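PDB 2PY5: DNA polymerase from Bacillus phage phi29, which replicates the viral DNA by protein-primed, strand-displacing synthesis with high processivity and proofreads it with a 3'-5' exonuclease. Local coordinates for residues K220-W232 / Y315-S329. The protein carries 2 engineered substitutions. Sequence-based numbering, arbitrary orientation.
Sequences KEVRYAYRGGFTW and YLKSSGGEIADLWLS. With nucleotides of chain C.
Trp327 reaches from strand 324-329 to Glu221 of helix 216-223 and to Tyr224. One face of the indole takes both: Glu221 CB sits over the six-membered ring, 4.2 Å from its centroid in a CH-pi contact, and Tyr224 CD1 approaches NE1 of Trp327 to 3.4 Å. The Tyr224 ring runs alongside the indole, pointing the same way, with its plane tilted 40° to the five-membered ring. With CG of Trp327 anti to its own carbonyl carbon (chi1 -69°), the indole is carried against these two residues while the carbonyl O stays available to Arg227. A second aromatic pair closes the other end, where the edge of Phe230 is directed at the face of Tyr315; Phe230 CE1 stands almost over the ring centre, and the centroids are 4.7 Å apart.

Between these pairs Arg227 supplies the direct hydrogen bond. Its extended side chain brings NH1 to the carbonyl O of Trp327 at 3.0 Å, nearly straight at 178° and in the guanidinium plane, while Leu328 CD2 rests on one guanidinium face. Ala225 CA adds a CA-H...O contact to the same oxygen. Three waters bridge the segments: one joins Tyr224 O to Trp327 N, another Ala225 O to Ser329 N, and the third, at the Tyr315 end, links Gly229 O, Thr231 N and the Tyr315 hydroxyl.

The Arg223 side chain turns to the DNA instead, where NH1 donates to OP1 of DT6 of chain C. Thr231 OG1 is hydrogen-bonded to Asp456 of the YCDTD motif. Arg227 thus grips strand 324-329 of the polymerization domain from within the B-family YxGG/A motif, Tyr226 to Gly229, which lies between the exonuclease and polymerization domains and is important for DNA binding; residues just before the motif pack on Trp327, and Gly229 reaches Tyr315 through water.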
loop_
_atom_site.group_PDB
_atom_site.type_symbol
_atom_site.label_atom_id
_atom_site.label_comp_id
_atom_site.label_asym_id
_atom_site.label_seq_id
_atom_site.Cartn_x
_atom_site.Cartn_y
_atom_site.Cartn_z
ATOM N N LYS F 220 16.762 -13.406 7.016
ATOM C CA LYS F 220 16.349 -14.068 5.789
ATOM C C LYS F 220 15.447 -15.285 6.085
ATOM O O LYS F 220 14.435 -15.469 5.432
ATOM C CB LYS F 220 17.577 -14.485 4.970
ATOM C CG LYS F 220 17.254 -15.125 3.639
ATOM C CD LYS F 220 18.511 -15.254 2.748
ATOM N N GLU F 221 15.817 -16.086 7.083
ATOM C CA GLU F 221 14.975 -17.227 7.496
ATOM C C GLU F 221 13.612 -16.784 8.007
ATOM O O GLU F 221 12.578 -17.333 7.626
ATOM C CB GLU F 221 15.677 -18.092 8.557
ATOM C CG GLU F 221 16.934 -18.767 8.055
ATOM C CD GLU F 221 17.503 -19.792 9.023
ATOM O OE1 GLU F 221 18.425 -20.529 8.607
ATOM O OE2 GLU F 221 17.010 -19.896 10.174
ATOM N N VAL F 222 13.607 -15.773 8.873
ATOM C CA VAL F 222 12.353 -15.236 9.382
ATOM C C VAL F 222 11.467 -14.780 8.206
ATOM O O VAL F 222 10.273 -15.027 8.183
ATOM C CB VAL F 222 12.590 -14.074 10.381
ATOM C CG1 VAL F 222 11.267 -13.445 10.843
ATOM C CG2 VAL F 222 13.384 -14.583 11.609
ATOM N N ARG F 223 12.088 -14.115 7.225
ATOM C CA ARG F 223 11.372 -13.505 6.127
ATOM C C ARG F 223 10.667 -14.535 5.241
ATOM O O ARG F 223 9.635 -14.242 4.642
ATOM C CB ARG F 223 12.330 -12.640 5.311
ATOM C CG ARG F 223 11.728 -11.906 4.095
ATOM C CD ARG F 223 12.743 -10.960 3.439
ATOM N NE ARG F 223 13.280 -10.090 4.471
ATOM C CZ ARG F 223 12.626 -9.080 5.012
ATOM N NH1 ARG F 223 11.459 -8.670 4.514
ATOM N NH2 ARG F 223 13.188 -8.432 6.021
ATOM N N TYR F 224 11.202 -15.754 5.191
ATOM C CA TYR F 224 10.515 -16.814 4.451
ATOM C C TYR F 224 9.094 -17.048 4.967
ATOM O O TYR F 224 8.249 -17.555 4.237
ATOM C CB TYR F 224 11.273 -18.141 4.494
ATOM C CG TYR F 224 12.646 -18.176 3.866
ATOM C CD1 TYR F 224 13.694 -18.795 4.511
ATOM C CD2 TYR F 224 12.887 -17.587 2.632
ATOM C CE1 TYR F 224 14.953 -18.846 3.956
ATOM C CE2 TYR F 224 14.160 -17.633 2.064
ATOM C CZ TYR F 224 15.179 -18.252 2.735
ATOM O OH TYR F 224 16.465 -18.319 2.177
ATOM N N ALA F 225 8.863 -16.717 6.245
ATOM C CA ALA F 225 7.580 -16.902 6.871
ATOM C C ALA F 225 6.666 -15.678 6.768
ATOM O O ALA F 225 5.549 -15.705 7.319
ATOM C CB ALA F 225 7.787 -17.289 8.379
ATOM N N TYR F 226 7.124 -14.599 6.111
ATOM C CA TYR F 226 6.345 -13.360 6.020
ATOM C C TYR F 226 5.407 -13.430 4.831
ATOM O O TYR F 226 5.847 -13.619 3.688
ATOM C CB TYR F 226 7.267 -12.151 5.892
ATOM C CG TYR F 226 6.588 -10.779 5.984
ATOM C CD1 TYR F 226 5.741 -10.477 7.008
ATOM C CD2 TYR F 226 6.873 -9.774 5.071
ATOM C CE1 TYR F 226 5.129 -9.243 7.109
ATOM C CE2 TYR F 226 6.278 -8.529 5.166
ATOM C CZ TYR F 226 5.413 -8.264 6.222
ATOM O OH TYR F 226 4.807 -7.024 6.352
ATOM N N ARG F 227 4.121 -13.335 5.118
ATOM C CA ARG F 227 3.075 -13.389 4.095
ATOM C C ARG F 227 2.084 -12.274 4.386
ATOM O O ARG F 227 2.090 -11.671 5.464
ATOM C CB ARG F 227 2.363 -14.748 4.135
ATOM C CG ARG F 227 3.286 -15.915 3.923
ATOM C CD ARG F 227 2.575 -17.219 4.110
ATOM N NE ARG F 227 3.348 -18.304 3.523
ATOM C CZ ARG F 227 4.355 -18.944 4.113
ATOM N NH1 ARG F 227 4.741 -18.631 5.344
ATOM N NH2 ARG F 227 4.984 -19.910 3.457
ATOM N N GLY F 228 1.239 -11.980 3.408
ATOM C CA GLY F 228 0.267 -10.906 3.533
ATOM C C GLY F 228 -1.129 -11.416 3.831
ATOM O O GLY F 228 -1.318 -12.452 4.479
ATOM N N GLY F 229 -2.117 -10.707 3.330
ATOM C CA GLY F 229 -3.495 -11.010 3.630
ATOM C C GLY F 229 -4.027 -12.267 2.966
ATOM O O GLY F 229 -3.537 -12.686 1.916
ATOM N N PHE F 230 -5.064 -12.829 3.568
ATOM C CA PHE F 230 -5.764 -14.000 3.036
ATOM C C PHE F 230 -6.892 -13.530 2.103
ATOM O O PHE F 230 -7.878 -12.914 2.541
ATOM C CB PHE F 230 -6.343 -14.838 4.173
ATOM C CG PHE F 230 -7.048 -16.076 3.704
ATOM C CD1 PHE F 230 -6.330 -17.145 3.219
ATOM C CD2 PHE F 230 -8.434 -16.150 3.737
ATOM C CE1 PHE F 230 -6.989 -18.278 2.743
ATOM C CE2 PHE F 230 -9.089 -17.268 3.289
ATOM C CZ PHE F 230 -8.352 -18.341 2.806
ATOM N N THR F 231 -6.745 -13.844 0.823
ATOM C CA THR F 231 -7.750 -13.487 -0.175
ATOM C C THR F 231 -8.096 -14.748 -0.951
ATOM O O THR F 231 -7.230 -15.345 -1.582
ATOM C CB THR F 231 -7.208 -12.409 -1.150
ATOM O OG1 THR F 231 -6.708 -11.284 -0.401
ATOM C CG2 THR F 231 -8.276 -11.956 -2.107
ATOM N N TRP F 232 -9.373 -15.127 -0.944
ATOM C CA TRP F 232 -9.810 -16.424 -1.440
ATOM C C TRP F 232 -11.259 -16.395 -1.870
ATOM O O TRP F 232 -12.121 -15.915 -1.139
ATOM C CB TRP F 232 -9.635 -17.478 -0.343
ATOM C CG TRP F 232 -10.199 -18.832 -0.640
ATOM C CD1 TRP F 232 -9.684 -19.769 -1.483
ATOM C CD2 TRP F 232 -11.392 -19.399 -0.100
ATOM N NE1 TRP F 232 -10.463 -20.885 -1.487
ATOM C CE2 TRP F 232 -11.530 -20.684 -0.653
ATOM C CE3 TRP F 232 -12.364 -18.944 0.792
ATOM C CZ2 TRP F 232 -12.578 -21.525 -0.324
ATOM C CZ3 TRP F 232 -13.419 -19.784 1.108
ATOM C CH2 TRP F 232 -13.523 -21.054 0.545
ATOM N N TYR F 315 -5.101 -20.571 -3.512
ATOM C CA TYR F 315 -4.802 -21.438 -2.378
ATOM C C TYR F 315 -5.014 -22.879 -2.797
ATOM O O TYR F 315 -5.977 -23.200 -3.475
ATOM C CB TYR F 315 -5.653 -21.039 -1.162
ATOM C CG TYR F 315 -5.141 -19.761 -0.572
ATOM C CD1 TYR F 315 -5.542 -18.518 -1.080
ATOM C CD2 TYR F 315 -4.201 -19.781 0.437
ATOM C CE1 TYR F 315 -5.029 -17.345 -0.557
ATOM C CE2 TYR F 315 -3.690 -18.625 0.957
ATOM C CZ TYR F 315 -4.111 -17.407 0.457
ATOM O OH TYR F 315 -3.574 -16.281 1.002
ATOM N N LEU F 316 -4.091 -23.742 -2.382
ATOM C CA LEU F 316 -3.949 -25.048 -2.995
ATOM C C LEU F 316 -4.734 -26.104 -2.248
ATOM O O LEU F 316 -4.736 -26.136 -1.005
ATOM C CB LEU F 316 -2.472 -25.450 -3.036
ATOM C CG LEU F 316 -1.553 -24.497 -3.810
ATOM C CD1 LEU F 316 -0.080 -24.847 -3.608
ATOM C CD2 LEU F 316 -1.916 -24.495 -5.273
ATOM N N LYS F 317 -5.374 -26.968 -3.022
ATOM C CA LYS F 317 -6.028 -28.164 -2.518
ATOM C C LYS F 317 -5.005 -29.273 -2.302
ATOM O O LYS F 317 -5.165 -30.101 -1.418
ATOM C CB LYS F 317 -7.088 -28.631 -3.515
ATOM C CG LYS F 317 -8.051 -29.682 -2.993
ATOM C CD LYS F 317 -9.069 -30.061 -4.090
ATOM C CE LYS F 317 -10.429 -30.454 -3.516
ATOM N NZ LYS F 317 -11.501 -30.544 -4.562
ATOM N N SER F 318 -3.956 -29.280 -3.128
ATOM C CA SER F 318 -2.966 -30.349 -3.131
ATOM C C SER F 318 -1.580 -29.829 -3.479
ATOM O O SER F 318 -1.442 -28.889 -4.263
ATOM C CB SER F 318 -3.361 -31.385 -4.177
ATOM O OG SER F 318 -2.459 -32.474 -4.166
ATOM N N SER F 319 -0.553 -30.483 -2.937
ATOM C CA SER F 319 0.819 -30.223 -3.329
ATOM C C SER F 319 1.141 -30.830 -4.702
ATOM O O SER F 319 2.127 -30.466 -5.330
ATOM C CB SER F 319 1.774 -30.745 -2.244
ATOM O OG SER F 319 1.469 -32.085 -1.899
ATOM N N GLY F 320 0.311 -31.747 -5.175
ATOM C CA GLY F 320 0.468 -32.275 -6.527
ATOM C C GLY F 320 1.840 -32.876 -6.792
ATOM O O GLY F 320 2.414 -32.701 -7.873
ATOM N N GLY F 321 2.371 -33.583 -5.801
ATOM C CA GLY F 321 3.617 -34.323 -5.965
ATOM C C GLY F 321 4.877 -33.484 -5.917
ATOM O O GLY F 321 5.977 -34.039 -5.860
ATOM N N GLU F 322 4.726 -32.155 -5.960
ATOM C CA GLU F 322 5.825 -31.237 -5.716
ATOM C C GLU F 322 5.901 -31.091 -4.213
ATOM O O GLU F 322 4.898 -30.808 -3.572
ATOM C CB GLU F 322 5.536 -29.877 -6.356
ATOM C CG GLU F 322 6.755 -28.994 -6.569
ATOM C CD GLU F 322 6.613 -28.106 -7.806
ATOM O OE1 GLU F 322 7.318 -28.360 -8.807
ATOM O OE2 GLU F 322 5.783 -27.172 -7.779
ATOM N N ILE F 323 7.081 -31.307 -3.652
ATOM C CA ILE F 323 7.259 -31.163 -2.212
ATOM C C ILE F 323 7.182 -29.677 -1.844
ATOM O O ILE F 323 7.861 -28.852 -2.471
ATOM C CB ILE F 323 8.593 -31.758 -1.745
ATOM C CG1 ILE F 323 8.631 -33.261 -2.041
ATOM C CG2 ILE F 323 8.816 -31.494 -0.243
ATOM C CD1 ILE F 323 9.970 -33.862 -1.786
ATOM N N ALA F 324 6.363 -29.359 -0.843
ATOM C CA ALA F 324 6.221 -27.994 -0.329
ATOM C C ALA F 324 7.336 -27.755 0.672
ATOM O O ALA F 324 7.496 -28.530 1.623
ATOM C CB ALA F 324 4.884 -27.808 0.328
ATOM N N ASP F 325 8.107 -26.691 0.460
ATOM C CA ASP F 325 9.166 -26.312 1.379
ATOM C C ASP F 325 8.745 -24.987 2.010
ATOM O O ASP F 325 8.739 -23.955 1.335
ATOM C CB ASP F 325 10.501 -26.193 0.663
ATOM C CG ASP F 325 11.654 -26.020 1.623
ATOM O OD1 ASP F 325 11.677 -25.033 2.340
ATOM O OD2 ASP F 325 12.561 -26.867 1.639
ATOM N N LEU F 326 8.368 -25.037 3.280
ATOM C CA LEU F 326 7.713 -23.908 3.920
ATOM C C LEU F 326 8.386 -23.508 5.214
ATOM O O LEU F 326 8.815 -24.351 5.976
ATOM C CB LEU F 326 6.267 -24.281 4.240
ATOM C CG LEU F 326 5.398 -24.764 3.072
ATOM C CD1 LEU F 326 4.170 -25.491 3.605
ATOM C CD2 LEU F 326 5.016 -23.603 2.191
ATOM N N TRP F 327 8.433 -22.199 5.464
ATOM C CA TRP F 327 8.743 -21.658 6.781
ATOM C C TRP F 327 7.456 -21.024 7.298
ATOM O O TRP F 327 6.958 -20.076 6.678
ATOM C CB TRP F 327 9.829 -20.604 6.673
ATOM C CG TRP F 327 11.152 -21.145 6.300
ATOM C CD1 TRP F 327 11.535 -21.581 5.069
ATOM C CD2 TRP F 327 12.284 -21.313 7.159
ATOM N NE1 TRP F 327 12.850 -22.010 5.102
ATOM C CE2 TRP F 327 13.329 -21.842 6.375
ATOM C CE3 TRP F 327 12.530 -21.036 8.514
ATOM C CZ2 TRP F 327 14.590 -22.125 6.900
ATOM C CZ3 TRP F 327 13.783 -21.338 9.037
ATOM C CH2 TRP F 327 14.793 -21.869 8.233
ATOM N N LEU F 328 6.935 -21.538 8.411
ATOM C CA LEU F 328 5.618 -21.148 8.929
ATOM C C LEU F 328 5.688 -20.711 10.370
ATOM O O LEU F 328 6.267 -21.402 11.206
ATOM C CB LEU F 328 4.631 -22.326 8.843
ATOM C CG LEU F 328 4.386 -22.910 7.440
ATOM C CD1 LEU F 328 3.522 -24.135 7.539
ATOM C CD2 LEU F 328 3.733 -21.876 6.565
ATOM N N SER F 329 5.054 -19.581 10.667
ATOM C CA SER F 329 4.768 -19.242 12.061
ATOM C C SER F 329 3.945 -20.365 12.692
ATOM O O SER F 329 3.230 -21.105 12.005
ATOM C CB SER F 329 3.993 -17.925 12.132
ATOM O OG SER F 329 2.629 -18.086 11.717
ATOM P P DT C 6 9.961 -8.659 1.009
ATOM O OP1 DT C 6 10.175 -9.886 1.795
ATOM O OP2 DT C 6 11.017 -7.618 0.855
ATOM O "O5'" DT C 6 9.521 -9.062 -0.480
ATOM C "C5'" DT C 6 8.637 -10.140 -0.720
ATOM C "C4'" DT C 6 8.508 -10.329 -2.216
ATOM O "O4'" DT C 6 7.737 -9.212 -2.726
ATOM C "C3'" DT C 6 9.835 -10.340 -2.986
ATOM O "O3'" DT C 6 9.855 -11.348 -4.011
ATOM C "C2'" DT C 6 9.918 -8.934 -3.569
ATOM C "C1'" DT C 6 8.445 -8.593 -3.781
ATOM N N1 DT C 6 8.104 -7.116 -3.796
ATOM C C2 DT C 6 7.264 -6.646 -4.789
ATOM O O2 DT C 6 6.789 -7.367 -5.655
ATOM N N3 DT C 6 7.003 -5.293 -4.727
ATOM C C4 DT C 6 7.483 -4.380 -3.801
ATOM O O4 DT C 6 7.184 -3.189 -3.845
ATOM C C5 DT C 6 8.354 -4.937 -2.788
ATOM C C7 DT C 6 8.947 -4.059 -1.724
ATOM C C6 DT C 6 8.618 -6.255 -2.832
HETATM O O HOH W 1 7.876 -20.240 3.389
HETATM O O HOH W 2 4.184 -17.955 8.370
HETATM O O HOH W 3 -4.075 -14.154 -0.328
#